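Local coordinates for Sodium/calcium exchanger regulatory protein 1 (Loligo pealei, PDB 3PPT), which binds fatty acids such as palmitoleate inside a beta-barrel, also binds phosphoinositides and phosphatidic acid, and when phosphorylated stimulates the nerve sodium/calcium exchanger, at residues Gly6-Glu11 with Arg105-Gly110; Glu14-Tyr19 with Met32-Thr37; Lys21-Gly26 with Thr74-Lys79; Gln40-Lys43 with Ser48-Ile51. All blocks are in the same frame, centred on the assembly; numbering follows the deposited sequence. Where two conformers were deposited one is given.

Contact 1 of 4, residues Gly6-Glu11 with Arg105-Gly110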
loop_
_atom_site.group_PDB
_atom_site.type_symbol
_atom_site.label_atom_id
_atom_site.label_comp_id
_atom_site.label_asym_id
_atom_site.label_seq_id
_atom_site.Cartn_x
_atom_site.Cartn_y
_atom_site.Cartn_z
ATOM N N GLY A 6 8.454 9.923 -3.526
ATOM C CA GLY A 6 7.754 11.193 -3.607
ATOM C C GLY A 6 6.410 11.113 -2.917
ATOM O O GLY A 6 6.197 10.271 -2.038
ATOM N N LYS A 7 5.497 11.991 -3.315
ATOM C CA LYS A 7 4.176 12.046 -2.703
ATOM C C LYS A 7 3.103 11.749 -3.735
ATOM O O LYS A 7 3.207 12.159 -4.901
ATOM C CB LYS A 7 3.954 13.422 -2.062
ATOM C CG LYS A 7 2.616 13.562 -1.368
ATOM C CD LYS A 7 2.545 14.845 -0.561
ATOM C CE LYS A 7 1.242 14.898 0.194
ATOM N NZ LYS A 7 1.173 16.138 0.999
ATOM N N TRP A 8 2.071 11.037 -3.293
ATOM C CA TRP A 8 1.032 10.498 -4.156
ATOM C C TRP A 8 -0.317 10.717 -3.492
ATOM O O TRP A 8 -0.416 10.643 -2.270
ATOM C CB TRP A 8 1.239 8.985 -4.309
ATOM C CG TRP A 8 2.551 8.632 -4.918
ATOM C CD1 TRP A 8 3.696 8.249 -4.272
ATOM C CD2 TRP A 8 2.855 8.629 -6.315
ATOM N NE1 TRP A 8 4.696 8.001 -5.194
ATOM C CE2 TRP A 8 4.201 8.230 -6.451
ATOM C CE3 TRP A 8 2.112 8.917 -7.464
ATOM C CZ2 TRP A 8 4.823 8.123 -7.699
ATOM C CZ3 TRP A 8 2.724 8.810 -8.696
ATOM C CH2 TRP A 8 4.068 8.415 -8.804
ATOM N N ILE A 9 -1.363 10.940 -4.278
ATOM C CA ILE A 9 -2.715 11.051 -3.724
ATOM C C ILE A 9 -3.691 10.200 -4.545
ATOM O O ILE A 9 -3.576 10.123 -5.764
ATOM C CB ILE A 9 -3.150 12.534 -3.616
ATOM C CG1 ILE A 9 -4.410 12.672 -2.755
ATOM C CG2 ILE A 9 -3.306 13.163 -5.009
ATOM C CD1 ILE A 9 -4.647 14.101 -2.267
ATOM N N LEU A 10 -4.630 9.535 -3.877
ATOM C CA LEU A 10 -5.509 8.601 -4.567
ATOM C C LEU A 10 -6.338 9.299 -5.632
ATOM O O LEU A 10 -6.950 10.328 -5.354
ATOM C CB LEU A 10 -6.462 7.951 -3.572
ATOM C CG LEU A 10 -7.361 6.859 -4.165
ATOM C CD1 LEU A 10 -6.545 5.617 -4.509
ATOM C CD2 LEU A 10 -8.515 6.519 -3.216
ATOM N N GLU A 11 -6.379 8.713 -6.825
ATOM C CA GLU A 11 -7.223 9.204 -7.911
ATOM C C GLU A 11 -8.398 8.274 -8.241
ATOM O O GLU A 11 -9.520 8.742 -8.452
ATOM C CB GLU A 11 -6.388 9.462 -9.168
ATOM C CG GLU A 11 -7.181 9.996 -10.350
ATOM C CD GLU A 11 -6.288 10.312 -11.529
ATOM O OE1 GLU A 11 -5.608 9.391 -12.037
ATOM O OE2 GLU A 11 -6.251 11.490 -11.932
ATOM N N ARG A 105 3.356 -2.041 -6.152
ATOM C CA ARG A 105 3.326 -0.631 -6.547
ATOM C C ARG A 105 4.267 -0.458 -7.720
ATOM O O ARG A 105 5.385 -0.955 -7.701
ATOM C CB ARG A 105 3.807 0.264 -5.412
ATOM C CG ARG A 105 2.865 0.386 -4.230
ATOM C CD ARG A 105 3.567 1.162 -3.138
ATOM N NE ARG A 105 2.768 1.453 -1.950
ATOM C CZ ARG A 105 2.616 0.624 -0.926
ATOM N NH1 ARG A 105 3.140 -0.595 -0.976
ATOM N NH2 ARG A 105 1.919 1.003 0.135
ATOM N N GLU A 106 3.820 0.259 -8.741
ATOM C CA GLU A 106 4.728 0.613 -9.821
ATOM C C GLU A 106 4.196 1.850 -10.512
ATOM O O GLU A 106 2.991 2.076 -10.557
ATOM C CB GLU A 106 4.913 -0.533 -10.814
ATOM C CG GLU A 106 3.762 -0.774 -11.766
ATOM C CD GLU A 106 4.089 -1.848 -12.812
ATOM O OE1 GLU A 106 5.169 -1.793 -13.444
ATOM O OE2 GLU A 106 3.265 -2.758 -13.003
ATOM N N VAL A 107 5.107 2.653 -11.053
ATOM C CA VAL A 107 4.711 3.860 -11.768
ATOM C C VAL A 107 4.617 3.563 -13.256
ATOM O O VAL A 107 5.556 3.026 -13.863
ATOM C CB VAL A 107 5.681 5.033 -11.523
ATOM C CG1 VAL A 107 5.126 6.323 -12.141
ATOM C CG2 VAL A 107 5.900 5.223 -10.041
ATOM N N LYS A 108 3.452 3.871 -13.819
ATOM C CA LYS A 108 3.162 3.651 -15.228
ATOM C C LYS A 108 2.504 4.913 -15.754
ATOM O O LYS A 108 1.518 5.378 -15.178
ATOM C CB LYS A 108 2.194 2.480 -15.398
ATOM C CG LYS A 108 2.575 1.234 -14.619
ATOM C CD LYS A 108 1.562 0.114 -14.819
ATOM N N ASP A 109 3.048 5.469 -16.837
ATOM C CA ASP A 109 2.515 6.693 -17.428
ATOM C C ASP A 109 2.371 7.809 -16.377
ATOM O O ASP A 109 1.412 8.582 -16.403
ATOM C CB ASP A 109 1.180 6.407 -18.132
ATOM C CG ASP A 109 0.833 7.446 -19.198
ATOM O OD1 ASP A 109 1.753 8.112 -19.724
ATOM O OD2 ASP A 109 -0.365 7.589 -19.523
ATOM N N GLY A 110 3.327 7.872 -15.450
ATOM C CA GLY A 110 3.376 8.935 -14.453
ATOM C C GLY A 110 2.575 8.728 -13.174
ATOM O O GLY A 110 2.695 9.503 -12.233
#

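Contact 2 of 4, residues Glu14-Tyr19 with Met32-Thr37. With PAM (palmitoleic acid), chain B.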
loop_
_atom_site.group_PDB
_atom_site.type_symbol
_atom_site.label_atom_id
_atom_site.label_comp_id
_atom_site.label_asym_id
_atom_site.label_seq_id
_atom_site.Cartn_x
_atom_site.Cartn_y
_atom_site.Cartn_z
ATOM N N GLU A 14 -10.745 0.506 -7.567
ATOM C CA GLU A 14 -11.631 -0.552 -8.017
ATOM C C GLU A 14 -11.512 -1.749 -7.074
ATOM O O GLU A 14 -10.403 -2.243 -6.832
ATOM C CB GLU A 14 -11.238 -0.989 -9.431
ATOM C CG GLU A 14 -12.042 -2.137 -10.000
ATOM C CD GLU A 14 -11.604 -2.485 -11.408
ATOM O OE1 GLU A 14 -12.297 -2.075 -12.363
ATOM O OE2 GLU A 14 -10.563 -3.160 -11.558
ATOM N N ASN A 15 -12.655 -2.155 -6.525
ATOM C CA ASN A 15 -12.793 -3.374 -5.719
ATOM C C ASN A 15 -12.128 -3.322 -4.339
ATOM O O ASN A 15 -11.809 -4.358 -3.762
ATOM C CB ASN A 15 -12.327 -4.613 -6.499
ATOM C CG ASN A 15 -13.124 -5.852 -6.155
ATOM O OD1 ASN A 15 -14.301 -5.774 -5.792
ATOM N ND2 ASN A 15 -12.490 -7.010 -6.281
ATOM N N PHE A 16 -11.939 -2.122 -3.803
ATOM C CA PHE A 16 -11.349 -1.974 -2.470
ATOM C C PHE A 16 -12.253 -2.534 -1.369
ATOM O O PHE A 16 -11.764 -3.109 -0.402
ATOM C CB PHE A 16 -11.003 -0.507 -2.206
ATOM C CG PHE A 16 -10.172 -0.266 -0.963
ATOM C CD1 PHE A 16 -9.072 -1.056 -0.660
ATOM C CD2 PHE A 16 -10.464 0.809 -0.141
ATOM C CE1 PHE A 16 -8.294 -0.782 0.465
ATOM C CE2 PHE A 16 -9.697 1.076 0.973
ATOM C CZ PHE A 16 -8.612 0.280 1.280
ATOM N N ASP A 17 -13.568 -2.380 -1.513
ATOM C CA ASP A 17 -14.472 -2.878 -0.478
ATOM C C ASP A 17 -14.362 -4.408 -0.339
ATOM O O ASP A 17 -14.287 -4.934 0.776
ATOM C CB ASP A 17 -15.919 -2.452 -0.752
ATOM C CG ASP A 17 -16.816 -2.630 0.462
ATOM O OD1 ASP A 17 -16.411 -2.210 1.570
ATOM O OD2 ASP A 17 -17.923 -3.183 0.304
ATOM N N ASP A 18 -14.340 -5.120 -1.464
ATOM C CA ASP A 18 -14.181 -6.571 -1.401
ATOM C C ASP A 18 -12.811 -6.978 -0.833
ATOM O O ASP A 18 -12.721 -7.968 -0.110
ATOM C CB ASP A 18 -14.436 -7.222 -2.764
ATOM C CG ASP A 18 -15.914 -7.510 -3.008
ATOM O OD1 ASP A 18 -16.757 -7.150 -2.153
ATOM O OD2 ASP A 18 -16.241 -8.104 -4.051
ATOM N N TYR A 19 -11.760 -6.216 -1.147
ATOM C CA TYR A 19 -10.449 -6.451 -0.553
ATOM C C TYR A 19 -10.562 -6.358 0.978
ATOM O O TYR A 19 -10.125 -7.258 1.714
ATOM C CB TYR A 19 -9.386 -5.471 -1.094
ATOM C CG TYR A 19 -8.053 -5.705 -0.413
ATOM C CD1 TYR A 19 -7.154 -6.639 -0.915
ATOM C CD2 TYR A 19 -7.716 -5.036 0.764
ATOM C CE1 TYR A 19 -5.969 -6.899 -0.270
ATOM C CE2 TYR A 19 -6.534 -5.295 1.415
ATOM C CZ TYR A 19 -5.665 -6.227 0.895
ATOM O OH TYR A 19 -4.490 -6.500 1.544
ATOM N N MET A 32 -15.290 4.385 6.418
ATOM C CA MET A 32 -14.276 5.435 6.450
ATOM C C MET A 32 -13.214 5.243 5.368
ATOM O O MET A 32 -12.847 6.183 4.668
ATOM C CB MET A 32 -13.617 5.490 7.828
ATOM C CG MET A 32 -14.585 5.822 8.954
ATOM S SD MET A 32 -13.744 6.233 10.493
ATOM C CE MET A 32 -13.108 4.627 10.952
ATOM N N ALA A 33 -12.728 4.017 5.229
ATOM C CA ALA A 33 -11.667 3.725 4.286
ATOM C C ALA A 33 -12.121 3.876 2.845
ATOM O O ALA A 33 -11.365 4.385 2.028
ATOM C CB ALA A 33 -11.089 2.347 4.533
ATOM N N ASN A 34 -13.341 3.435 2.527
ATOM C CA ASN A 34 -13.862 3.604 1.176
ATOM C C ASN A 34 -13.969 5.077 0.786
ATOM O O ASN A 34 -13.709 5.443 -0.367
ATOM C CB ASN A 34 -15.222 2.917 1.014
ATOM C CG ASN A 34 -15.102 1.413 0.810
ATOM O OD1 ASN A 34 -14.277 0.944 0.023
ATOM N ND2 ASN A 34 -15.926 0.647 1.517
ATOM N N ALA A 35 -14.351 5.921 1.744
ATOM C CA ALA A 35 -14.557 7.342 1.486
ATOM C C ALA A 35 -13.260 8.142 1.500
ATOM O O ALA A 35 -13.245 9.298 1.094
ATOM C CB ALA A 35 -15.532 7.920 2.495
ATOM N N ALA A 36 -12.181 7.537 1.985
ATOM C CA ALA A 36 -10.923 8.253 2.153
ATOM C C ALA A 36 -10.253 8.606 0.830
ATOM O O ALA A 36 -10.454 7.942 -0.191
ATOM C CB ALA A 36 -9.965 7.438 3.015
ATOM N N THR A 37 -9.410 9.629 0.882
ATOM C CA THR A 37 -8.538 9.986 -0.231
ATOM C C THR A 37 -7.113 10.020 0.310
ATOM O O THR A 37 -6.553 11.083 0.553
ATOM C CB THR A 37 -8.913 11.356 -0.834
ATOM O OG1 THR A 37 -10.317 11.377 -1.114
ATOM C CG2 THR A 37 -8.133 11.607 -2.123
HETATM C C1 PAM B . -3.980 2.171 -0.063
HETATM O O1 PAM B . -2.828 2.474 0.340
HETATM O O2 PAM B . -4.574 2.861 -0.925
HETATM C C2 PAM B . -4.690 0.945 0.488
HETATM C C3 PAM B . -4.005 0.333 1.702
HETATM C C4 PAM B . -4.807 -0.851 2.239
HETATM C C5 PAM B . -4.195 -1.358 3.545
HETATM C C6 PAM B . -4.902 -2.567 4.149
HETATM C C7 PAM B . -6.383 -2.314 4.402
HETATM C C8 PAM B . -6.587 -1.173 5.391
HETATM C C9 PAM B . -8.061 -0.926 5.590
HETATM C C10 PAM B . -8.513 0.034 6.399
HETATM C C11 PAM B . -7.588 0.945 7.169
HETATM C C12 PAM B . -7.850 2.387 6.759
HETATM C C13 PAM B . -6.741 2.938 5.878
HETATM C C14 PAM B . -5.487 3.212 6.697
HETATM C C15 PAM B . -4.430 3.875 5.826
HETATM C C16 PAM B . -3.733 4.990 6.568
#

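Contact 3 of 4, residues Lys21-Gly26 with Thr74-Lys79. With PAM (palmitoleic acid), chain B.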
loop_
_atom_site.group_PDB
_atom_site.type_symbol
_atom_site.label_atom_id
_atom_site.label_comp_id
_atom_site.label_asym_id
_atom_site.label_seq_id
_atom_site.Cartn_x
_atom_site.Cartn_y
_atom_site.Cartn_z
ATOM N N LYS A 21 -13.249 -6.573 2.888
ATOM C CA LYS A 21 -14.071 -7.660 3.420
ATOM C C LYS A 21 -13.256 -8.944 3.546
ATOM O O LYS A 21 -13.369 -9.655 4.539
ATOM C CB LYS A 21 -15.307 -7.892 2.553
ATOM C CG LYS A 21 -16.360 -6.803 2.698
ATOM C CD LYS A 21 -17.568 -7.079 1.816
ATOM C CE LYS A 21 -18.603 -5.984 1.973
ATOM N NZ LYS A 21 -19.769 -6.202 1.076
ATOM N N ALA A 22 -12.401 -9.214 2.563
ATOM C CA ALA A 22 -11.622 -10.448 2.548
ATOM C C ALA A 22 -10.610 -10.480 3.688
ATOM O O ALA A 22 -10.300 -11.552 4.201
ATOM C CB ALA A 22 -10.932 -10.630 1.214
ATOM N N VAL A 23 -10.105 -9.319 4.103
ATOM C CA VAL A 23 -9.148 -9.304 5.211
ATOM C C VAL A 23 -9.828 -9.081 6.562
ATOM O O VAL A 23 -9.169 -9.095 7.596
ATOM C CB VAL A 23 -7.963 -8.315 5.005
ATOM C CG1 VAL A 23 -7.252 -8.607 3.695
ATOM C CG2 VAL A 23 -8.429 -6.862 5.063
ATOM N N GLY A 24 -11.145 -8.884 6.553
ATOM C CA GLY A 24 -11.910 -8.857 7.789
ATOM C C GLY A 24 -12.202 -7.486 8.377
ATOM O O GLY A 24 -12.553 -7.383 9.554
ATOM N N VAL A 25 -12.077 -6.426 7.579
ATOM C CA VAL A 25 -12.352 -5.078 8.084
ATOM C C VAL A 25 -13.836 -4.924 8.409
ATOM O O VAL A 25 -14.695 -5.336 7.633
ATOM C CB VAL A 25 -11.913 -3.989 7.080
ATOM C CG1 VAL A 25 -12.105 -2.607 7.675
ATOM C CG2 VAL A 25 -10.453 -4.207 6.669
ATOM N N GLY A 26 -14.128 -4.332 9.565
ATOM C CA GLY A 26 -15.486 -4.120 10.008
ATOM C C GLY A 26 -16.215 -3.038 9.242
ATOM O O GLY A 26 -15.632 -2.259 8.498
ATOM N N THR A 74 -1.057 -3.604 9.954
ATOM C CA THR A 74 -1.774 -2.904 8.897
ATOM C C THR A 74 -2.674 -1.810 9.462
ATOM O O THR A 74 -2.921 -1.757 10.671
ATOM C CB THR A 74 -2.618 -3.870 8.060
ATOM O OG1 THR A 74 -3.663 -4.416 8.872
ATOM C CG2 THR A 74 -1.753 -4.992 7.506
ATOM N N GLY A 75 -3.186 -0.955 8.578
ATOM C CA GLY A 75 -4.036 0.142 8.999
ATOM C C GLY A 75 -5.265 -0.294 9.765
ATOM O O GLY A 75 -5.725 0.414 10.658
ATOM N N ASP A 76 -5.798 -1.455 9.403
ATOM C CA ASP A 76 -6.970 -2.007 10.067
ATOM C C ASP A 76 -6.615 -2.848 11.292
ATOM O O ASP A 76 -7.508 -3.346 11.975
ATOM C CB ASP A 76 -7.829 -2.814 9.090
ATOM C CG ASP A 76 -7.068 -3.957 8.433
ATOM O OD1 ASP A 76 -5.995 -3.708 7.829
ATOM O OD2 ASP A 76 -7.549 -5.117 8.505
ATOM N N GLY A 77 -5.321 -3.020 11.560
ATOM C CA GLY A 77 -4.861 -3.636 12.792
ATOM C C GLY A 77 -4.413 -5.084 12.737
ATOM O O GLY A 77 -4.262 -5.709 13.779
ATOM N N ARG A 78 -4.176 -5.623 11.545
ATOM C CA ARG A 78 -3.706 -7.004 11.440
ATOM C C ARG A 78 -2.199 -7.074 11.644
ATOM O O ARG A 78 -1.452 -6.282 11.081
ATOM C CB ARG A 78 -4.078 -7.608 10.084
ATOM C CG ARG A 78 -5.556 -7.892 9.928
ATOM C CD ARG A 78 -5.910 -8.242 8.500
ATOM N NE ARG A 78 -5.806 -7.061 7.650
ATOM C CZ ARG A 78 -5.004 -6.928 6.597
ATOM N NH1 ARG A 78 -4.224 -7.931 6.193
ATOM N NH2 ARG A 78 -5.006 -5.786 5.930
ATOM N N LYS A 79 -1.749 -8.040 12.434
ATOM C CA LYS A 79 -0.326 -8.255 12.643
ATOM C C LYS A 79 0.165 -9.251 11.607
ATOM O O LYS A 79 -0.342 -10.373 11.527
ATOM C CB LYS A 79 -0.069 -8.801 14.052
ATOM C CG LYS A 79 -0.681 -7.954 15.147
ATOM C CD LYS A 79 -0.008 -6.596 15.233
ATOM C CE LYS A 79 -0.366 -5.888 16.536
ATOM N NZ LYS A 79 0.386 -4.614 16.718
HETATM C C1 PAM B . -3.980 2.171 -0.063
HETATM O O1 PAM B . -2.828 2.474 0.340
HETATM O O2 PAM B . -4.574 2.861 -0.925
HETATM C C2 PAM B . -4.690 0.945 0.488
HETATM C C3 PAM B . -4.005 0.333 1.702
HETATM C C4 PAM B . -4.807 -0.851 2.239
HETATM C C5 PAM B . -4.195 -1.358 3.545
HETATM C C6 PAM B . -4.902 -2.567 4.149
HETATM C C7 PAM B . -6.383 -2.314 4.402
HETATM C C8 PAM B . -6.587 -1.173 5.391
HETATM C C9 PAM B . -8.061 -0.926 5.590
HETATM C C10 PAM B . -8.513 0.034 6.399
HETATM C C11 PAM B . -7.588 0.945 7.169
HETATM C C12 PAM B . -7.850 2.387 6.759
HETATM C C13 PAM B . -6.741 2.938 5.878
HETATM C C14 PAM B . -5.487 3.212 6.697
HETATM C C15 PAM B . -4.430 3.875 5.826
HETATM C C16 PAM B . -3.733 4.990 6.568
#

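Contact 4 of 4, residues Gln40-Lys43 with Ser48-Ile51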
loop_
_atom_site.group_PDB
_atom_site.type_symbol
_atom_site.label_atom_id
_atom_site.label_comp_id
_atom_site.label_asym_id
_atom_site.label_seq_id
_atom_site.Cartn_x
_atom_site.Cartn_y
_atom_site.Cartn_z
ATOM N N GLN A 40 0.187 8.828 -0.051
ATOM C CA GLN A 40 1.350 8.020 0.292
ATOM C C GLN A 40 2.593 8.855 0.063
ATOM O O GLN A 40 2.742 9.505 -0.984
ATOM C CB GLN A 40 1.424 6.740 -0.536
ATOM C CG GLN A 40 0.353 5.723 -0.154
ATOM C CD GLN A 40 0.543 4.375 -0.834
ATOM O OE1 GLN A 40 1.673 3.985 -1.146
ATOM N NE2 GLN A 40 -0.556 3.647 -1.050
ATOM N N GLU A 41 3.491 8.822 1.036
ATOM C CA GLU A 41 4.781 9.468 0.904
ATOM C C GLU A 41 5.845 8.411 1.032
ATOM O O GLU A 41 5.936 7.722 2.051
ATOM C CB GLU A 41 4.934 10.535 1.963
ATOM C CG GLU A 41 4.077 11.718 1.642
ATOM C CD GLU A 41 3.988 12.687 2.777
ATOM O OE1 GLU A 41 3.299 12.350 3.760
ATOM O OE2 GLU A 41 4.601 13.778 2.682
ATOM N N ILE A 42 6.628 8.273 -0.030
ATOM C CA ILE A 42 7.583 7.190 -0.139
ATOM C C ILE A 42 8.975 7.791 -0.217
ATOM O O ILE A 42 9.236 8.694 -1.022
ATOM C CB ILE A 42 7.276 6.351 -1.404
ATOM C CG1 ILE A 42 5.860 5.757 -1.302
ATOM C CG2 ILE A 42 8.346 5.279 -1.643
ATOM C CD1 ILE A 42 5.431 4.945 -2.509
ATOM N N LYS A 43 9.850 7.309 0.655
ATOM C CA LYS A 43 11.245 7.732 0.673
ATOM C C LYS A 43 12.125 6.524 0.430
ATOM O O LYS A 43 11.830 5.425 0.915
ATOM C CB LYS A 43 11.591 8.365 2.017
ATOM C CG LYS A 43 10.845 9.657 2.271
ATOM C CD LYS A 43 10.939 10.084 3.723
ATOM C CE LYS A 43 10.105 11.323 3.968
ATOM N NZ LYS A 43 10.778 12.535 3.441
ATOM N N SER A 48 16.931 1.086 1.542
ATOM C CA SER A 48 16.083 1.460 2.666
ATOM C C SER A 48 14.878 2.245 2.165
ATOM O O SER A 48 15.017 3.187 1.379
ATOM C CB SER A 48 16.865 2.295 3.685
ATOM O OG SER A 48 17.887 1.532 4.302
ATOM N N TRP A 49 13.698 1.850 2.628
ATOM C CA TRP A 49 12.447 2.483 2.223
ATOM C C TRP A 49 11.624 2.906 3.423
ATOM O O TRP A 49 11.688 2.288 4.481
ATOM C CB TRP A 49 11.582 1.492 1.442
ATOM C CG TRP A 49 12.049 1.198 0.061
ATOM C CD1 TRP A 49 13.267 0.704 -0.314
ATOM C CD2 TRP A 49 11.296 1.371 -1.143
ATOM N NE1 TRP A 49 13.317 0.565 -1.682
ATOM C CE2 TRP A 49 12.118 0.969 -2.214
ATOM C CE3 TRP A 49 9.997 1.822 -1.416
ATOM C CZ2 TRP A 49 11.692 1.015 -3.543
ATOM C CZ3 TRP A 49 9.572 1.876 -2.735
ATOM C CH2 TRP A 49 10.417 1.466 -3.787
ATOM N N SER A 50 10.826 3.954 3.242
ATOM C CA SER A 50 9.730 4.214 4.164
ATOM C C SER A 50 8.490 4.635 3.398
ATOM O O SER A 50 8.579 5.279 2.349
ATOM C CB SER A 50 10.101 5.256 5.217
ATOM O OG SER A 50 10.346 6.513 4.623
ATOM N N ILE A 51 7.335 4.242 3.917
ATOM C CA ILE A 51 6.065 4.607 3.301
ATOM C C ILE A 51 5.096 5.056 4.376
ATOM O O ILE A 51 4.771 4.293 5.293
ATOM C CB ILE A 51 5.429 3.428 2.538
ATOM C CG1 ILE A 51 6.393 2.872 1.488
ATOM C CG2 ILE A 51 4.126 3.868 1.882
ATOM C CD1 ILE A 51 5.808 1.753 0.652
HETATM O O HOH W 1 7.881 7.975 4.150
#

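Contact 1 of 4, residues Gly6-Glu11 with Arg105-Gly110
Trp8 and Val107 meet across one end of the ten-stranded antiparallel beta-barrel of the fatty-acid-binding protein family, and Gly110 adds a backbone carbonyl to the same indole. The strands that carry Trp8 and Val107, 6-14 and 101-108, are not neighbours in the sheet; 121-130 and 111-118 run between them, and even the closest CA pair, Trp8 and Gly110, is 10.7 Å apart. With CG anti to its own carbonyl carbon (chi1 -61°), the Trp8 indole projects from its strand and brings its six-membered ring to the far side. There Trp8 CZ2 lies 3.9 Å from Val107 CG2, the two side chains crossing at a slant, while CG1 of Val107 comes only a little less close to CH2. The other end of the indole is tied down separately, since NE1 donates to the Leu4 carbonyl; Met112 and Tyr127 from the intervening strands also touch the ring. Tyr127 is a palmitoleate-binding residue, yet the indole itself stays about 9 Å from the fatty acid at nearest atoms. On the turn that follows strand 101-108, the O atom of Gly110 approaches the indole edge in the ring plane, 3.6 Å from CZ3 of Trp8.

Contact 2 of 4, residues Glu14-Tyr19 with Met32-Thr37
Phe16 on helix 16-23 reaches across to Ala33 and Asn34 on helix 27-35, and its ring can be followed outward from CB. Because CG stands anti to the backbone N (chi1 -170°), the ring heads for the second helix and the fatty acid together. Along one side of the ring, Phe16 CD2 comes 3.8 Å from OD1 of Asn34, whose amide plane is turned 88° from the ring. Next, Phe16 CE2 faces Ala33, with the carbonyl O near the ring plane at the edge and the methyl CB 4.0 Å from CE2. At the far end CZ nears C2 of palmitoleic acid, and Phe16 CE1 lies 3.9 Å from the ligand's C4, so the ring touches the second helix along one side and the lipid along the other. Ala33 CB extends this lining to the ligand's C12, also at 3.9 Å. Farther from the pocket, Asn34 ND2 donates to OD1 of Asp17 over 2.9 Å. The acceptor lies in the amide plane, but the donor stands above the carboxylate plane, 54° out of it; Arg30 makes a salt bridge to the same oxygen. This helix pair forms the family's helix-turn-helix lid, beneath which strand 121-130 supplies Cys123 to touch Phe16 and Arg125 for a cation-pi contact with its ring.

Contact 3 of 4, residues Lys21-Gly26 with Thr74-Lys79
Val23 and Val25, in the last turn of helix 16-23 and the loop after it, pack against Arg78 and Asp76 in the loop joining strands 70-73 and 79-87. The loop begins with Thr74, which opens a type I turn ending at Gly77 and uses its hydroxyl twice: Thr74 OG1 donates to OD1 of Asp76 at 2.7 Å and accepts from the backbone N of Arg78. Gly75 runs directly beside the lipid, its C atom 3.7 Å from C11 of palmitoleic acid. In Asp76, chi1 of 58° leaves the carboxylate between Val25 and the lipid with its syn edge toward Arg78. Asp76 OD2 meets CG2 of Val25 at 3.6 Å, while OD1 borders C8 of the fatty acid. After Gly77, the Arg78 chain bends at chi3 (-71°) and presents its guanidinium side-on to that carboxylate. Arg78 NE reaches Asp76 OD2 at 2.7 Å, nearly straight and in the guanidinium plane, and Arg78 NH2 reaches Asp76 OD1 at 3.0 Å from a tilted approach; both acceptors use syn lone pairs. Val23 CB lies 3.6 Å above the centre of the guanidinium, Thr74 OG1 lies over the opposite face, offset toward its rim, and C6 of the ligand lies at its edge. The helix end, closed by a Schellman motif at Gly24, thus offers aliphatic groups to an ion pair formed within one loop, which probably lowers the cost of placing charge beside a hydrocarbon chain.

Contact 4 of 4, residues Gln40-Lys43 with Ser48-Ile51
Ile42 and Ile51 both set CG1 anti to the carbonyl carbon (chi1 -60° and -56°), and from directly facing positions the two side chains therefore run side by side in the same direction. Their CG1 atoms are 4.0 Å apart. The other branch of Ile42, CG2, leans obliquely on the six-membered ring of Trp49, 3.8 Å from CZ3. Beside them, Gln40 brings OE1 to 3.9 Å from CG2 of Ile51; that oxygen accepts from Arg105 NE, and the side chain of Gln40 lies about 3 Å from palmitoleic acid at nearest atoms. These residues belong to the beta hairpin of strands 39-45 and 48-54 in the lipid-binding barrel, whose axes over the short segments diverge by only 12° from exact antiparallel. Ile42 and Ile51 form a non-hydrogen-bonded pair. The adjoining pair, Lys43 and Ser50, is hydrogen-bonded in both directions, Lys43 N to Ser50 O and Ser50 N to Lys43 O, each 2.9 Å. Flanking these bonds are CA-H...O contacts, one of them from Ile42 CA to Ser50 O at 3.3 Å, the same oxygen that accepts from Lys43 N. On the other face, that of Lys43 and Ser50, polar groups replace the isoleucines. Ser50 OG packs against the aliphatic start of Lys43, 3.4 Å from CB, before the lysine's end leads away. The same hydroxyl shares a water with the Glu41 carbonyl, the water lying 2.9 Å from Ser50 OG and donating to Glu41 O.

One barrel here shows how contact chemistry follows place. Contacts 1 and 4 lie in the sheet and are joined directly, strand 6-14 pairing with strand 39-45; contact 4 has the ladder of a hairpin, whereas contact 1 spans non-adjacent strands through side chain and carbonyl alone. Contacts 2 and 3 share helix 16-23, sit about 12 Å apart between centres, and both line palmitoleic acid, one with an aromatic ring and a methyl, the other with an ion pair. All four are partly buried: contacts 2 and 4 each join buried residues to a more polar side, contact 3 sets buried Val23 and Val25 against partly exposed Asp76 and Arg78, and contact 1 reaches the exposed Gly110.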